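Local coordinates for uncharacterized protein (Pseudomonas aeruginosa, PDB 4NG2) that probably acts as an antiactivator of the quorum-sensing regulator LasR, and pairs with a second copy of itself and another protein in this assembly, at residues L43-P48 with F94-L99; R60-W65 with T100-R105. All blocks are in the same frame, centred on the assembly; numbering follows the deposited sequence.

Contact 1 (L43-P48 with F94-L99); sequences LSLLWP and FEVAFL
V96 divides its two methyls between L45 and W47: CG1 lies anti to the backbone N (chi1 170°) and serves the leucine, while CG2, anti to the carbonyl carbon, serves the tryptophan. Opposite V96, W47 has chi1 at -141°, away from a staggered value, and with this torsion the six-membered end of the indole is brought up to the helix. There CH2 is 3.6 Å from V96 CG2, and V96 CB is 3.9 Å from the same W47 CH2. The methyl sits in the plane of the indole, at its edge, and not over a face, so the valine butts against the rim of the six-membered ring. At the other end of the indole, NE1 gives its hydrogen to the carbonyl oxygen of M89, a bond that satisfies a buried polar atom and also limits rotation of the ring. L45 comes in differently: it and V96 reach toward each other tip to tip, L45 CD2 meeting V96 CG1 at 3.8 Å, while the CA atoms of L45 and V96 stand 9.8 Å apart. No hydrogen bond joins the segments, and the contact is a small, wholly apolar example of a helix packing on a sheet. The sheet is a two-stranded antiparallel one, in which strand 43-46 pairs with strand 31-34 through backbone bonds of L43 with I34 and L45 with V32; W47 with L30 extends the same pairing. L45 and W47, two residues apart, face helix 88-107. Between them L46 turns the other way, toward Y27 and L30, and L45, L46 and W47 all touch the other protein's chain, while V96 packs on W75 of the second subunit.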
ATOM      1  N   LEU E  43      14.247  -7.127  -4.368  1.00 56.30           N
ATOM      2  CA  LEU E  43      13.552  -5.858  -4.116  1.00 47.11           C
ATOM      3  C   LEU E  43      14.473  -4.872  -3.397  1.00 43.91           C
ATOM      4  O   LEU E  43      15.129  -5.219  -2.404  1.00 48.40           O
ATOM      5  CB  LEU E  43      12.272  -6.062  -3.285  1.00 53.46           C
ATOM      6  CG  LEU E  43      10.883  -6.081  -3.941  1.00 51.96           C
ATOM      7  CD1 LEU E  43       9.794  -6.059  -2.874  1.00 41.71           C
ATOM      8  CD2 LEU E  43      10.680  -4.916  -4.909  1.00 51.60           C
ATOM      9  N   SER E  44      14.535  -3.650  -3.908  1.00 58.78           N
ATOM     10  CA  SER E  44      15.319  -2.596  -3.281  1.00 59.98           C
ATOM     11  C   SER E  44      14.326  -1.556  -2.819  1.00 63.18           C
ATOM     12  O   SER E  44      13.562  -1.038  -3.623  1.00 61.97           O
ATOM     13  CB  SER E  44      16.289  -1.987  -4.279  1.00 58.79           C
ATOM     14  OG  SER E  44      16.943  -3.010  -5.012  1.00 72.16           O
ATOM     15  N   LEU E  45      14.344  -1.251  -1.526  1.00 38.30           N
ATOM     16  CA  LEU E  45      13.214  -0.605  -0.862  1.00 36.93           C
ATOM     17  C   LEU E  45      13.712   0.508   0.027  1.00 34.69           C
ATOM     18  O   LEU E  45      14.630   0.298   0.802  1.00 32.84           O
ATOM     19  CB  LEU E  45      12.504  -1.639   0.013  1.00 35.84           C
ATOM     20  CG  LEU E  45      11.146  -2.248  -0.336  1.00 41.56           C
ATOM     21  CD1 LEU E  45      10.818  -2.132  -1.801  1.00 34.06           C
ATOM     22  CD2 LEU E  45      11.045  -3.709   0.170  1.00 26.03           C
ATOM     23  N   LEU E  46      13.118   1.690  -0.081  1.00 37.03           N
ATOM     24  CA  LEU E  46      13.491   2.819   0.772  1.00 37.02           C
ATOM     25  C   LEU E  46      12.672   2.810   2.048  1.00 34.87           C
ATOM     26  O   LEU E  46      11.451   2.737   1.985  1.00 26.10           O
ATOM     27  CB  LEU E  46      13.237   4.133   0.048  1.00 34.58           C
ATOM     28  CG  LEU E  46      13.008   5.323   0.966  1.00 38.11           C
ATOM     29  CD1 LEU E  46      14.322   5.791   1.518  1.00 39.76           C
ATOM     30  CD2 LEU E  46      12.341   6.440   0.195  1.00 44.26           C
ATOM     31  N   TRP E  47      13.344   2.887   3.197  1.00 38.46           N
ATOM     32  CA  TRP E  47      12.685   2.829   4.506  1.00 40.98           C
ATOM     33  C   TRP E  47      12.998   4.093   5.288  1.00 44.18           C
ATOM     34  O   TRP E  47      14.096   4.628   5.180  1.00 46.97           O
ATOM     35  CB  TRP E  47      13.150   1.615   5.300  1.00 38.27           C
ATOM     36  CG  TRP E  47      12.067   0.951   6.076  1.00 38.84           C
ATOM     37  CD1 TRP E  47      11.805   1.082   7.418  1.00 36.91           C
ATOM     38  CD2 TRP E  47      11.098   0.037   5.568  1.00 39.03           C
ATOM     39  NE1 TRP E  47      10.726   0.315   7.763  1.00 38.35           N
ATOM     40  CE2 TRP E  47      10.276  -0.345   6.647  1.00 37.70           C
ATOM     41  CE3 TRP E  47      10.837  -0.494   4.301  1.00 35.59           C
ATOM     42  CZ2 TRP E  47       9.205  -1.228   6.494  1.00 38.70           C
ATOM     43  CZ3 TRP E  47       9.781  -1.371   4.152  1.00 36.33           C
ATOM     44  CH2 TRP E  47       8.979  -1.732   5.237  1.00 34.53           C
ATOM     45  N   PRO E  48      12.022   4.585   6.062  1.00 34.45           N
ATOM     46  CA  PRO E  48      12.174   5.849   6.786  1.00 36.52           C
ATOM     47  C   PRO E  48      13.277   5.808   7.830  1.00 33.98           C
ATOM     48  O   PRO E  48      13.758   6.865   8.240  1.00 42.10           O
ATOM     49  CB  PRO E  48      10.810   6.037   7.465  1.00 34.99           C
ATOM     50  CG  PRO E  48       9.857   5.276   6.581  1.00 35.27           C
ATOM     51  CD  PRO E  48      10.643   4.074   6.120  1.00 34.14           C
ATOM     52  N   PHE E  94       9.778  -6.099   8.932  1.00 33.56           N
ATOM     53  CA  PHE E  94       9.726  -7.546   9.042  1.00 32.33           C
ATOM     54  C   PHE E  94       8.551  -8.097   8.248  1.00 32.75           C
ATOM     55  O   PHE E  94       8.661  -9.149   7.634  1.00 35.85           O
ATOM     56  CB  PHE E  94       9.634  -7.954  10.518  1.00 25.84           C
ATOM     57  CG  PHE E  94       9.229  -9.379  10.738  1.00 25.37           C
ATOM     58  CD1 PHE E  94       7.917  -9.774  10.581  1.00 28.20           C
ATOM     59  CD2 PHE E  94      10.166 -10.328  11.096  1.00 29.11           C
ATOM     60  CE1 PHE E  94       7.534 -11.093  10.779  1.00 24.96           C
ATOM     61  CE2 PHE E  94       9.791 -11.657  11.293  1.00 28.21           C
ATOM     62  CZ  PHE E  94       8.460 -12.036  11.131  1.00 26.76           C
ATOM     63  N   GLU E  95       7.417  -7.413   8.264  1.00 33.58           N
ATOM     64  CA  GLU E  95       6.248  -7.922   7.548  1.00 35.89           C
ATOM     65  C   GLU E  95       6.480  -7.894   6.049  1.00 36.54           C
ATOM     66  O   GLU E  95       6.150  -8.847   5.340  1.00 34.52           O
ATOM     67  CB  GLU E  95       5.009  -7.085   7.847  1.00 36.56           C
ATOM     68  CG  GLU E  95       4.619  -7.021   9.300  1.00 39.11           C
ATOM     69  CD  GLU E  95       3.425  -6.115   9.540  1.00 38.73           C
ATOM     70  OE1 GLU E  95       3.180  -5.180   8.732  1.00 42.55           O
ATOM     71  OE2 GLU E  95       2.725  -6.345  10.541  1.00 37.04           O
ATOM     72  N   VAL E  96       7.025  -6.772   5.576  1.00 33.65           N
ATOM     73  CA  VAL E  96       7.311  -6.596   4.165  1.00 37.33           C
ATOM     74  C   VAL E  96       8.306  -7.674   3.704  1.00 36.92           C
ATOM     75  O   VAL E  96       8.074  -8.332   2.700  1.00 36.80           O
ATOM     76  CB  VAL E  96       7.798  -5.150   3.828  1.00 36.44           C
ATOM     77  CG1 VAL E  96       8.313  -5.065   2.400  1.00 28.04           C
ATOM     78  CG2 VAL E  96       6.668  -4.161   4.001  1.00 33.82           C
ATOM     79  N   ALA E  97       9.376  -7.895   4.461  1.00 38.07           N
ATOM     80  CA  ALA E  97      10.383  -8.886   4.066  1.00 40.47           C
ATOM     81  C   ALA E  97       9.807 -10.299   4.018  1.00 42.46           C
ATOM     82  O   ALA E  97       9.950 -11.003   3.025  1.00 44.44           O
ATOM     83  CB  ALA E  97      11.581  -8.836   4.991  1.00 38.13           C
ATOM     84  N   PHE E  98       9.140 -10.691   5.100  1.00 35.71           N
ATOM     85  CA  PHE E  98       8.567 -12.033   5.263  1.00 34.73           C
ATOM     86  C   PHE E  98       7.564 -12.344   4.146  1.00 39.02           C
ATOM     87  O   PHE E  98       7.513 -13.465   3.611  1.00 33.98           O
ATOM     88  CB  PHE E  98       7.908 -12.087   6.645  1.00 32.23           C
ATOM     89  CG  PHE E  98       7.222 -13.370   6.978  1.00 32.35           C
ATOM     90  CD1 PHE E  98       5.996 -13.681   6.425  1.00 27.50           C
ATOM     91  CD2 PHE E  98       7.771 -14.242   7.921  1.00 34.34           C
ATOM     92  CE1 PHE E  98       5.341 -14.875   6.768  1.00 31.17           C
ATOM     93  CE2 PHE E  98       7.125 -15.430   8.279  1.00 28.29           C
ATOM     94  CZ  PHE E  98       5.911 -15.747   7.709  1.00 28.25           C
ATOM     95  N   LEU E  99       6.764 -11.347   3.787  1.00 39.18           N
ATOM     96  CA  LEU E  99       5.740 -11.547   2.768  1.00 39.92           C
ATOM     97  C   LEU E  99       6.354 -11.570   1.370  1.00 38.30           C
ATOM     98  O   LEU E  99       5.949 -12.358   0.534  1.00 34.48           O
ATOM     99  CB  LEU E  99       4.624 -10.509   2.909  1.00 40.19           C
ATOM    100  CG  LEU E  99       3.640 -10.902   4.026  1.00 39.69           C
ATOM    101  CD1 LEU E  99       2.911  -9.712   4.641  1.00 39.33           C
ATOM    102  CD2 LEU E  99       2.640 -11.917   3.511  1.00 35.36           C
TER

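Contact 2 (R60-W65 with T100-R105)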
ATOM      1  N   ARG E  60      14.682 -14.427   6.927  1.00 42.37           N
ATOM      2  CA  ARG E  60      14.993 -15.700   7.572  1.00 45.94           C
ATOM      3  C   ARG E  60      13.765 -16.358   8.191  1.00 45.44           C
ATOM      4  O   ARG E  60      13.542 -17.558   8.030  1.00 46.98           O
ATOM      5  CB  ARG E  60      16.093 -15.551   8.636  1.00 49.51           C
ATOM      6  CG  ARG E  60      16.468 -16.888   9.287  1.00 50.26           C
ATOM      7  CD  ARG E  60      17.621 -16.759  10.271  1.00 58.75           C
ATOM      8  NE  ARG E  60      18.917 -16.588   9.606  1.00 78.65           N
ATOM      9  CZ  ARG E  60      20.031 -16.185  10.219  1.00 82.64           C
ATOM     10  NH1 ARG E  60      20.021 -15.901  11.517  1.00 81.51           N
ATOM     11  NH2 ARG E  60      21.158 -16.062   9.533  1.00 80.83           N
ATOM     12  N   GLN E  61      12.973 -15.578   8.912  1.00 44.69           N
ATOM     13  CA  GLN E  61      11.793 -16.130   9.548  1.00 45.86           C
ATOM     14  C   GLN E  61      10.940 -16.889   8.555  1.00 40.47           C
ATOM     15  O   GLN E  61      10.406 -17.935   8.875  1.00 41.85           O
ATOM     16  CB  GLN E  61      10.937 -15.040  10.182  1.00 40.52           C
ATOM     17  CG  GLN E  61       9.811 -15.632  10.967  1.00 38.13           C
ATOM     18  CD  GLN E  61      10.338 -16.657  11.939  1.00 53.04           C
ATOM     19  OE1 GLN E  61      10.750 -16.322  13.061  1.00 42.98           O
ATOM     20  NE2 GLN E  61      10.369 -17.917  11.502  1.00 54.21           N
ATOM     21  N   ALA E  62      10.790 -16.329   7.363  1.00 39.72           N
ATOM     22  CA  ALA E  62       9.948 -16.916   6.315  1.00 41.46           C
ATOM     23  C   ALA E  62      10.596 -18.138   5.650  1.00 41.62           C
ATOM     24  O   ALA E  62       9.919 -19.121   5.335  1.00 41.15           O
ATOM     25  CB  ALA E  62       9.611 -15.859   5.260  1.00 38.42           C
ATOM     26  N   GLU E  63      11.904 -18.066   5.422  1.00 42.07           N
ATOM     27  CA  GLU E  63      12.636 -19.251   4.963  1.00 47.69           C
ATOM     28  C   GLU E  63      12.572 -20.412   5.968  1.00 54.70           C
ATOM     29  O   GLU E  63      12.207 -21.527   5.589  1.00 56.69           O
ATOM     30  CB  GLU E  63      14.073 -18.911   4.573  1.00 49.12           C
ATOM     31  CG  GLU E  63      14.120 -18.090   3.308  1.00 51.80           C
ATOM     32  CD  GLU E  63      15.515 -17.817   2.835  1.00 60.72           C
ATOM     33  OE1 GLU E  63      15.711 -17.734   1.609  1.00 68.10           O
ATOM     34  OE2 GLU E  63      16.412 -17.671   3.685  1.00 58.51           O
ATOM     35  N   ASN E  64      12.896 -20.149   7.239  1.00 52.00           N
ATOM     36  CA  ASN E  64      12.771 -21.172   8.274  1.00 51.46           C
ATOM     37  C   ASN E  64      11.466 -21.945   8.148  1.00 53.64           C
ATOM     38  O   ASN E  64      11.455 -23.162   8.287  1.00 56.99           O
ATOM     39  CB  ASN E  64      12.869 -20.582   9.682  1.00 48.37           C
ATOM     40  CG  ASN E  64      14.282 -20.170  10.051  1.00 49.58           C
ATOM     41  OD1 ASN E  64      15.215 -20.326   9.263  1.00 56.13           O
ATOM     42  ND2 ASN E  64      14.441 -19.619  11.246  1.00 44.82           N
ATOM     43  N   TRP E  65      10.360 -21.262   7.884  1.00 35.89           N
ATOM     44  CA  TRP E  65       9.087 -21.988   7.807  1.00 32.84           C
ATOM     45  C   TRP E  65       9.017 -22.765   6.505  1.00 38.79           C
ATOM     46  O   TRP E  65       8.440 -23.856   6.445  1.00 41.37           O
ATOM     47  CB  TRP E  65       7.881 -21.050   7.930  1.00 29.53           C
ATOM     48  CG  TRP E  65       6.536 -21.750   7.895  1.00 28.64           C
ATOM     49  CD1 TRP E  65       5.813 -22.218   8.966  1.00 30.62           C
ATOM     50  CD2 TRP E  65       5.756 -22.042   6.734  1.00 27.21           C
ATOM     51  NE1 TRP E  65       4.637 -22.783   8.534  1.00 33.40           N
ATOM     52  CE2 TRP E  65       4.583 -22.687   7.166  1.00 33.75           C
ATOM     53  CE3 TRP E  65       5.936 -21.819   5.366  1.00 31.60           C
ATOM     54  CZ2 TRP E  65       3.598 -23.116   6.273  1.00 40.36           C
ATOM     55  CZ3 TRP E  65       4.963 -22.245   4.485  1.00 35.99           C
ATOM     56  CH2 TRP E  65       3.811 -22.890   4.938  1.00 35.91           C
ATOM     57  N   THR E 100       7.359 -10.739   1.137  1.00 41.61           N
ATOM     58  CA  THR E 100       8.080 -10.769  -0.127  1.00 44.40           C
ATOM     59  C   THR E 100       8.723 -12.132  -0.359  1.00 50.97           C
ATOM     60  O   THR E 100       8.720 -12.654  -1.484  1.00 45.89           O
ATOM     61  CB  THR E 100       9.153  -9.698  -0.180  1.00 46.57           C
ATOM     62  OG1 THR E 100       8.524  -8.416  -0.199  1.00 49.18           O
ATOM     63  CG2 THR E 100       9.989  -9.849  -1.429  1.00 48.65           C
ATOM     64  N   ARG E 101       9.258 -12.707   0.713  1.00 52.00           N
ATOM     65  CA  ARG E 101       9.807 -14.055   0.666  1.00 51.49           C
ATOM     66  C   ARG E 101       8.730 -15.100   0.370  1.00 53.07           C
ATOM     67  O   ARG E 101       8.997 -16.069  -0.338  1.00 59.45           O
ATOM     68  CB  ARG E 101      10.575 -14.396   1.947  1.00 49.78           C
ATOM     69  CG  ARG E 101      11.394 -15.670   1.813  1.00 54.78           C
ATOM     70  CD  ARG E 101      12.119 -15.705   0.466  1.00 60.74           C
ATOM     71  NE  ARG E 101      12.795 -16.976   0.206  1.00 56.54           N
ATOM     72  CZ  ARG E 101      12.287 -17.976  -0.516  1.00 59.32           C
ATOM     73  NH1 ARG E 101      11.084 -17.875  -1.062  1.00 60.82           N
ATOM     74  NH2 ARG E 101      12.987 -19.091  -0.690  1.00 63.24           N
ATOM     75  N   LEU E 102       7.519 -14.912   0.892  1.00 43.92           N
ATOM     76  CA  LEU E 102       6.418 -15.826   0.550  1.00 43.84           C
ATOM     77  C   LEU E 102       5.852 -15.547  -0.854  1.00 51.59           C
ATOM     78  O   LEU E 102       4.941 -16.251  -1.326  1.00 51.71           O
ATOM     79  CB  LEU E 102       5.272 -15.749   1.559  1.00 42.97           C
ATOM     80  CG  LEU E 102       5.462 -15.988   3.052  1.00 48.54           C
ATOM     81  CD1 LEU E 102       4.097 -16.179   3.677  1.00 32.08           C
ATOM     82  CD2 LEU E 102       6.325 -17.199   3.315  1.00 45.49           C
ATOM     83  N   GLN E 103       6.358 -14.500  -1.500  1.00 46.00           N
ATOM     84  CA  GLN E 103       5.938 -14.164  -2.853  1.00 48.87           C
ATOM     85  C   GLN E 103       6.932 -14.810  -3.808  1.00 51.32           C
ATOM     86  O   GLN E 103       6.556 -15.596  -4.683  1.00 50.31           O
ATOM     87  CB  GLN E 103       5.933 -12.653  -3.040  1.00 46.76           C
ATOM     88  CG  GLN E 103       6.067 -12.183  -4.482  1.00 42.69           C
ATOM     89  CD  GLN E 103       5.694 -10.725  -4.630  1.00 44.93           C
ATOM     90  OE1 GLN E 103       4.508 -10.373  -4.605  1.00 43.83           O
ATOM     91  NE2 GLN E 103       6.700  -9.861  -4.764  1.00 43.42           N
ATOM     92  N   GLN E 104       8.207 -14.477  -3.609  1.00 44.98           N
ATOM     93  CA  GLN E 104       9.296 -15.127  -4.313  1.00 45.88           C
ATOM     94  C   GLN E 104       9.037 -16.621  -4.507  1.00 58.36           C
ATOM     95  O   GLN E 104       9.345 -17.153  -5.566  1.00 63.97           O
ATOM     96  CB  GLN E 104      10.618 -14.916  -3.574  1.00 43.74           C
ATOM     97  CG  GLN E 104      11.359 -13.634  -3.938  1.00 39.73           C
ATOM     98  CD  GLN E 104      12.457 -13.311  -2.932  1.00 43.11           C
ATOM     99  OE1 GLN E 104      12.488 -13.867  -1.825  1.00 51.19           O
ATOM    100  NE2 GLN E 104      13.362 -12.410  -3.303  1.00 44.96           N
ATOM    101  N   ARG E 105       8.477 -17.310  -3.511  1.00 56.53           N
ATOM    102  CA  ARG E 105       8.222 -18.738  -3.697  1.00 56.43           C
ATOM    103  C   ARG E 105       6.793 -19.111  -4.079  1.00 57.32           C
ATOM    104  O   ARG E 105       6.485 -20.284  -4.263  1.00 54.52           O
ATOM    105  CB  ARG E 105       8.689 -19.590  -2.514  1.00 61.32           C
ATOM    106  CG  ARG E 105       9.144 -20.985  -2.987  1.00 58.61           C
ATOM    107  CD  ARG E 105       9.009 -22.074  -1.943  1.00 50.60           C
ATOM    108  NE  ARG E 105      10.280 -22.529  -1.365  1.00 45.34           N
ATOM    109  CZ  ARG E 105      11.488 -22.029  -1.640  1.00 53.31           C
ATOM    110  NH1 ARG E 105      11.661 -21.037  -2.525  1.00 51.00           N
ATOM    111  NH2 ARG E 105      12.547 -22.537  -1.021  1.00 54.45           N
TER
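R101 meets E63 and A62 with different parts of one side chain: its polar end takes the carboxylate and its aliphatic root takes the methyl. R101 NE donates to E63 OE1 at 3.3 Å, long enough for the bond to be weak although it is nearly straight (171° at the hydrogen). The oxygen lies at the edge of the guanidinium, but the carboxylate and guanidinium planes are 74° apart, and R101 NH2 stays 3.8 Å from E63 OE1; the salt bridge thus rests on one N-H and is not the two-pronged kind. A bend at chi2 of R101 carries NE across to the glutamate. Nearer the backbone, A62 CB packs on R101 CB at 3.7 Å and on L102 CD2 at 4.0 Å. This is helix-helix packing with a small residue at the closest pair, A62 CA to R101 CA 6.3 Å, and the weak salt bridge beside it. Other polar groups are satisfied off the interface. T100 O accepts from both Q103 N and Q104 N, T100 OG1 bonds to V96 O, Q104 NE2 donates to P35 O, and R105 NH1 pairs with D38 OD2. Q103 OE1 accepts from L74 N of the second subunit. In helices 52-66 and 88-107 the short segment axes approach to 9.3 Å, with N-to-C directions 45° apart; helix 74-83 touches both through L74, which meets W65 and L102, and strand 43-46 reaches helix 88-107 through L43, on T100.

Helix 88-107 is the common member: its residues 94-99 serve contact 1 and the directly following 100-105 serve contact 2, their centres about 12 Å apart. Along the chain the order is 43-48, 60-65, 94-99, 100-105, so the two pairings interleave, and the last helix closes back on both the sheet and helix 52-66. The contacts also touch, with F98 O 3.6 Å from A62 CB and F94 CE2 3.7 Å from Q61 CB. One helix thus packs against both the strand and helix 52-66. Both contacts border the second subunit, and contact 1 also meets the other protein's chain, so in this assembly the surroundings of both contacts are shared with other chains.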